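Local coordinates for protein Bd3459 (Bdellovibrio bacteriovorus, PDB 5CEC) that is a predatory endopeptidase that probably cleaves peptide bonds of cell-wall peptidoglycan, and is bound by the ankyrin-repeat immunity protein Bd3460, at residues Pro86-Arg89 against Phe90-Lys93; Ala171-Val174 against Arg175-Thr179. The protein carries 1 engineered substitution. One frame throughout, in Å; residues are numbered along the deposited sequence.

Contact 1 (Pro86-Arg89 against Phe90-Lys93); sequences PDYR and FKTK
Tyr88 and Phe90 form a T-shaped aromatic pair where the loop after helix 72-84 runs into strand 91-98. The ring planes stand at 90°, and Tyr88 presents its edge: its CE2 sits over the centre of the Phe90 ring, 3.6 Å above the plane. Tyr88 CG lies anti to its own backbone N (chi1 179°), which carries the ring forward along the chain toward Phe90 and Lys91. Phenylalanine suits the buried place, since its ring also packs on Leu240 and Ile243 of helix 240-250, whereas tyrosine can send its hydroxyl to a water. That water, 2.9 Å from Tyr88 OH, also accepts from the backbone Lys91 N.

Lys91 turns back on the chain, the bend falling at its last torsion (chi4 58°). Its NZ donates to Arg89 O at 2.8 Å. The same NZ lies 4.5 Å from the Tyr88 ring centroid in an off-centre cation-pi contact. A second water accepts from both Lys91 NZ and Arg89 N. Lys91 itself is exposed, and its flexible, charged chain folds back so that NZ meets Arg89 O and the Tyr88 ring, while Arg89 reaches away to a salt bridge with Asp430. Phe90 N hydrogen-bonds to Ser237 OG, just past the end of strand 231-236. A T-shaped pair with an off-centre cation-pi contact thus marks the loop-to-strand entry into the mixed sheet.

Contact 2 (Ala171-Val174 against Arg175-Thr179); sequences ASIV and RATLT
Val174, Arg175 and Ile173 carry this local contact, which spans about two and a half turns of helix 167-182. Val174 O accepts from Leu178 N at 2.8 Å, with an N-H...O angle of 166°, and the two side chains run together in one direction from the helix. With chi1 at 173°, Val174 CG1 is swung opposite the amide nitrogen and runs out beside the carbonyl carbon, meeting Leu178 CD1 at 4.1 Å; two branched apolar residues four apart on the buried side of the helix touch at their ends.

Arg175 belongs to the exposed side. Its N bonds to Ala171 O (2.8 Å), and its extended chain carries the guanidinium away to Ile216 O, which NE grips. In the guanidinium plane, at its edge, a water links NH1 to Ser172 O. Arg175 O takes two donors, Thr179 N and Thr179 OG1, one above and one below the carbonyl plane. Ile173 O receives Thr177 N at 2.9 Å. Ile173 CG2 comes 4.3 Å from Thr177 OG1, and the exposed isoleucine still has Tyr164 to lie against.

The helix thus rests with Val174 and Leu178 on Phe141 of strand 135-141, and Ala171 and Leu178 reach Phe218 and Ile216 of strand 212-218.

How the contacts relate
Along the chain the two contacts are in series: residues 86-93 finish before residues 171-179 begin, so they neither nest nor cross. Each is one unbroken stretch and closes no long loop; contact 1 marks the passage from helix 72-84 into strand 91-98, and contact 2 is a piece of helix 167-182. Their centres lie 23 Å apart and their nearest atoms about 10 Å, without touching. What relates them is the mixed sheet. Strand 91-98 lies beside strand 104-109, which in turn pairs with 135-141 and so leads to 212-218, the outermost strand within this chain. Contact 1 ties the sheet to helix 240-250, and contact 2 packs a helix on strands 135-141 and 212-218.

Contact 1 (Pro86-Arg89 against Phe90-Lys93)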
ATOM      1  N   PRO A  86      -1.080 -13.555 -15.598  1.00 18.37           N
ATOM      2  CA  PRO A  86      -1.698 -13.385 -14.275  1.00 19.26           C
ATOM      3  C   PRO A  86      -1.967 -14.664 -13.501  1.00 18.13           C
ATOM      4  O   PRO A  86      -2.151 -14.594 -12.290  1.00 18.44           O
ATOM      5  CB  PRO A  86      -3.019 -12.673 -14.589  1.00 19.17           C
ATOM      6  CG  PRO A  86      -3.330 -13.088 -15.995  1.00 20.57           C
ATOM      7  CD  PRO A  86      -2.004 -13.208 -16.686  1.00 19.72           C
ATOM      8  N   ASP A  87      -1.989 -15.800 -14.192  1.00 17.43           N
ATOM      9  CA  ASP A  87      -2.213 -17.085 -13.550  1.00 18.16           C
ATOM     10  C   ASP A  87      -0.924 -17.840 -13.275  1.00 18.34           C
ATOM     11  O   ASP A  87      -0.950 -18.988 -12.805  1.00 20.35           O
ATOM     12  CB  ASP A  87      -3.166 -17.904 -14.403  1.00 19.47           C
ATOM     13  CG  ASP A  87      -4.524 -17.232 -14.555  1.00 22.05           C
ATOM     14  OD1 ASP A  87      -5.145 -16.963 -13.512  1.00 22.88           O
ATOM     15  OD2 ASP A  87      -4.974 -16.987 -15.704  1.00 23.86           O
ATOM     16  N   TYR A  88       0.220 -17.205 -13.535  1.00 17.86           N
ATOM     17  CA  TYR A  88       1.524 -17.854 -13.306  1.00 16.99           C
ATOM     18  C   TYR A  88       1.677 -18.172 -11.809  1.00 15.77           C
ATOM     19  O   TYR A  88       1.310 -17.344 -10.964  1.00 18.40           O
ATOM     20  CB  TYR A  88       2.655 -16.912 -13.725  1.00 17.68           C
ATOM     21  CG  TYR A  88       4.032 -17.471 -13.507  1.00 18.52           C
ATOM     22  CD1 TYR A  88       4.588 -18.366 -14.407  1.00 21.22           C
ATOM     23  CD2 TYR A  88       4.798 -17.114 -12.388  1.00 19.44           C
ATOM     24  CE1 TYR A  88       5.847 -18.889 -14.219  1.00 23.43           C
ATOM     25  CE2 TYR A  88       6.066 -17.616 -12.199  1.00 20.29           C
ATOM     26  CZ  TYR A  88       6.586 -18.521 -13.109  1.00 21.80           C
ATOM     27  OH  TYR A  88       7.852 -19.035 -12.930  1.00 27.12           O
ATOM     28  N   ARG A  89       2.257 -19.329 -11.496  1.00 16.54           N
ATOM     29  CA  ARG A  89       2.647 -19.653 -10.133  1.00 16.64           C
ATOM     30  C   ARG A  89       4.146 -19.934 -10.045  1.00 16.08           C
ATOM     31  O   ARG A  89       4.726 -20.532 -10.942  1.00 17.75           O
ATOM     32  CB  ARG A  89       1.851 -20.856  -9.641  1.00 17.59           C
ATOM     33  CG  ARG A  89       0.372 -20.582  -9.492  1.00 17.80           C
ATOM     34  CD  ARG A  89      -0.422 -21.847  -9.300  1.00 17.70           C
ATOM     35  NE  ARG A  89      -1.847 -21.611  -9.164  1.00 18.33           N
ATOM     36  CZ  ARG A  89      -2.509 -21.521  -8.012  1.00 18.65           C
ATOM     37  NH1 ARG A  89      -1.881 -21.515  -6.844  1.00 19.76           N
ATOM     38  NH2 ARG A  89      -3.825 -21.348  -8.038  1.00 20.95           N
ATOM     39  N   PHE A  90       4.758 -19.455  -8.960  1.00 15.61           N
ATOM     40  CA  PHE A  90       6.145 -19.710  -8.671  1.00 16.44           C
ATOM     41  C   PHE A  90       6.200 -21.096  -8.057  1.00 17.51           C
ATOM     42  O   PHE A  90       5.612 -21.337  -7.000  1.00 17.71           O
ATOM     43  CB  PHE A  90       6.659 -18.650  -7.698  1.00 16.49           C
ATOM     44  CG  PHE A  90       6.722 -17.279  -8.329  1.00 15.38           C
ATOM     45  CD1 PHE A  90       5.625 -16.428  -8.338  1.00 16.07           C
ATOM     46  CD2 PHE A  90       7.885 -16.856  -8.955  1.00 17.45           C
ATOM     47  CE1 PHE A  90       5.680 -15.190  -8.969  1.00 15.99           C
ATOM     48  CE2 PHE A  90       7.944 -15.619  -9.602  1.00 17.01           C
ATOM     49  CZ  PHE A  90       6.844 -14.780  -9.590  1.00 16.68           C
ATOM     50  N   LYS A  91       6.923 -21.993  -8.720  1.00 17.21           N
ATOM     51  CA  LYS A  91       6.904 -23.438  -8.372  1.00 18.53           C
ATOM     52  C   LYS A  91       8.185 -23.786  -7.628  1.00 18.65           C
ATOM     53  O   LYS A  91       9.190 -24.182  -8.245  1.00 20.93           O
ATOM     54  CB  LYS A  91       6.715 -24.271  -9.638  1.00 20.86           C
ATOM     55  CG  LYS A  91       5.431 -23.931 -10.357  1.00 25.12           C
ATOM     56  CD  LYS A  91       5.348 -24.632 -11.705  1.00 30.10           C
ATOM     57  CE  LYS A  91       4.393 -23.925 -12.652  1.00 31.91           C
ATOM     58  NZ  LYS A  91       4.747 -22.486 -12.915  1.00 31.40           N
ATOM     59  N   THR A  92       8.175 -23.593  -6.308  1.00 17.22           N
ATOM     60  CA  THR A  92       9.331 -23.943  -5.468  1.00 17.68           C
ATOM     61  C   THR A  92       9.333 -25.470  -5.346  1.00 17.18           C
ATOM     62  O   THR A  92       8.291 -26.076  -5.080  1.00 19.36           O
ATOM     63  CB  THR A  92       9.206 -23.281  -4.086  1.00 17.91           C
ATOM     64  OG1 THR A  92       9.118 -21.864  -4.261  1.00 17.84           O
ATOM     65  CG2 THR A  92      10.396 -23.598  -3.204  1.00 17.78           C
ATOM     66  N   LYS A  93      10.486 -26.089  -5.602  1.00 17.18           N
ATOM     67  CA  LYS A  93      10.598 -27.536  -5.563  1.00 18.51           C
ATOM     68  C   LYS A  93      11.412 -27.982  -4.359  1.00 16.98           C
ATOM     69  O   LYS A  93      12.417 -27.374  -3.998  1.00 19.13           O
ATOM     70  CB  LYS A  93      11.211 -28.035  -6.873  1.00 20.93           C
ATOM     71  CG  LYS A  93      10.306 -27.794  -8.063  1.00 24.59           C
ATOM     72  CD  LYS A  93      10.971 -28.228  -9.367  1.00 31.57           C
ATOM     73  CE  LYS A  93       9.933 -28.366 -10.477  1.00 37.30           C
ATOM     74  NZ  LYS A  93      10.504 -28.978 -11.703  1.00 41.91           N
TER
HETATM   75  O   HOH W   1       8.196 -21.250 -11.121  1.00 23.04           O
HETATM   76  O   HOH W   2       2.470 -21.367 -13.666  1.00 34.21           O

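Contact 2 (Ala171-Val174 against Arg175-Thr179)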
ATOM      1  N   ALA A 171      22.932 -15.829   0.191  1.00 22.15           N
ATOM      2  CA  ALA A 171      22.866 -17.161   0.812  1.00 24.73           C
ATOM      3  C   ALA A 171      23.170 -17.125   2.301  1.00 24.25           C
ATOM      4  O   ALA A 171      22.527 -17.842   3.066  1.00 24.24           O
ATOM      5  CB  ALA A 171      23.821 -18.138   0.118  1.00 27.70           C
ATOM      6  N   SER A 172      24.103 -16.266   2.715  1.00 24.85           N
ATOM      7  CA  SER A 172      24.445 -16.132   4.138  1.00 25.96           C
ATOM      8  C   SER A 172      23.212 -15.701   4.914  1.00 24.46           C
ATOM      9  O   SER A 172      22.893 -16.235   5.980  1.00 23.75           O
ATOM     10  CB  SER A 172      25.566 -15.085   4.324  1.00 28.70           C
ATOM     11  OG  SER A 172      25.810 -14.805   5.696  1.00 33.59           O
ATOM     12  N   ILE A 173      22.500 -14.746   4.340  1.00 21.85           N
ATOM     13  CA  ILE A 173      21.320 -14.183   5.001  1.00 23.30           C
ATOM     14  C   ILE A 173      20.144 -15.168   4.961  1.00 21.32           C
ATOM     15  O   ILE A 173      19.458 -15.326   5.959  1.00 21.34           O
ATOM     16  CB  ILE A 173      20.951 -12.822   4.399  1.00 26.08           C
ATOM     17  CG1 ILE A 173      22.135 -11.867   4.578  1.00 29.76           C
ATOM     18  CG2 ILE A 173      19.689 -12.259   5.054  1.00 27.05           C
ATOM     19  CD1 ILE A 173      22.419 -11.435   5.994  1.00 34.18           C
ATOM     20  N   VAL A 174      19.944 -15.878   3.850  1.00 18.65           N
ATOM     21  CA  VAL A 174      18.884 -16.903   3.788  1.00 19.32           C
ATOM     22  C   VAL A 174      19.173 -18.001   4.800  1.00 19.75           C
ATOM     23  O   VAL A 174      18.261 -18.434   5.499  1.00 20.96           O
ATOM     24  CB  VAL A 174      18.727 -17.457   2.366  1.00 19.33           C
ATOM     25  CG1 VAL A 174      17.765 -18.623   2.337  1.00 19.98           C
ATOM     26  CG2 VAL A 174      18.209 -16.348   1.456  1.00 20.08           C
ATOM     27  N   ARG A 175      20.430 -18.430   4.897  1.00 20.10           N
ATOM     28  CA  ARG A 175      20.797 -19.448   5.866  1.00 20.75           C
ATOM     29  C   ARG A 175      20.479 -18.990   7.282  1.00 20.88           C
ATOM     30  O   ARG A 175      19.923 -19.760   8.063  1.00 21.78           O
ATOM     31  CB  ARG A 175      22.260 -19.867   5.740  1.00 22.80           C
ATOM     32  CG  ARG A 175      22.715 -20.875   6.788  1.00 25.07           C
ATOM     33  CD  ARG A 175      24.109 -21.385   6.485  1.00 28.32           C
ATOM     34  NE  ARG A 175      24.602 -22.274   7.532  1.00 31.46           N
ATOM     35  CZ  ARG A 175      25.194 -21.909   8.665  1.00 36.16           C
ATOM     36  NH1 ARG A 175      25.428 -20.631   8.954  1.00 37.60           N
ATOM     37  NH2 ARG A 175      25.575 -22.849   9.522  1.00 40.63           N
ATOM     38  N   ALA A 176      20.832 -17.747   7.589  1.00 20.09           N
ATOM     39  CA  ALA A 176      20.540 -17.195   8.883  1.00 20.76           C
ATOM     40  C   ALA A 176      19.051 -17.121   9.182  1.00 19.90           C
ATOM     41  O   ALA A 176      18.646 -17.409  10.294  1.00 22.90           O
ATOM     42  CB  ALA A 176      21.183 -15.832   9.061  1.00 21.12           C
ATOM     43  N   THR A 177      18.245 -16.735   8.198  1.00 19.34           N
ATOM     44  CA  THR A 177      16.809 -16.676   8.385  1.00 19.14           C
ATOM     45  C   THR A 177      16.212 -18.085   8.539  1.00 18.76           C
ATOM     46  O   THR A 177      15.321 -18.296   9.361  1.00 19.14           O
ATOM     47  CB  THR A 177      16.149 -15.947   7.192  1.00 19.09           C
ATOM     48  OG1 THR A 177      16.735 -14.650   7.067  1.00 21.85           O
ATOM     49  CG2 THR A 177      14.634 -15.830   7.360  1.00 21.15           C
ATOM     50  N   LEU A 178      16.715 -19.045   7.760  1.00 17.85           N
ATOM     51  CA  LEU A 178      16.296 -20.428   7.926  1.00 18.79           C
ATOM     52  C   LEU A 178      16.610 -20.921   9.333  1.00 18.70           C
ATOM     53  O   LEU A 178      15.781 -21.545   9.961  1.00 19.71           O
ATOM     54  CB  LEU A 178      16.931 -21.331   6.884  1.00 18.09           C
ATOM     55  CG  LEU A 178      16.324 -21.284   5.469  1.00 17.45           C
ATOM     56  CD1 LEU A 178      17.227 -22.019   4.489  1.00 19.39           C
ATOM     57  CD2 LEU A 178      14.912 -21.860   5.464  1.00 18.22           C
ATOM     58  N   THR A 179      17.786 -20.574   9.846  1.00 19.31           N
ATOM     59  CA  THR A 179      18.226 -21.045  11.138  1.00 21.13           C
ATOM     60  C   THR A 179      17.438 -20.379  12.261  1.00 20.92           C
ATOM     61  O   THR A 179      17.014 -21.054  13.200  1.00 23.53           O
ATOM     62  CB  THR A 179      19.718 -20.774  11.315  1.00 21.48           C
ATOM     63  OG1 THR A 179      20.472 -21.451  10.299  1.00 24.51           O
ATOM     64  CG2 THR A 179      20.259 -21.179  12.700  1.00 23.62           C
TER
HETATM   65  O   HOH W   3      24.610 -17.864   7.558  1.00 32.49           O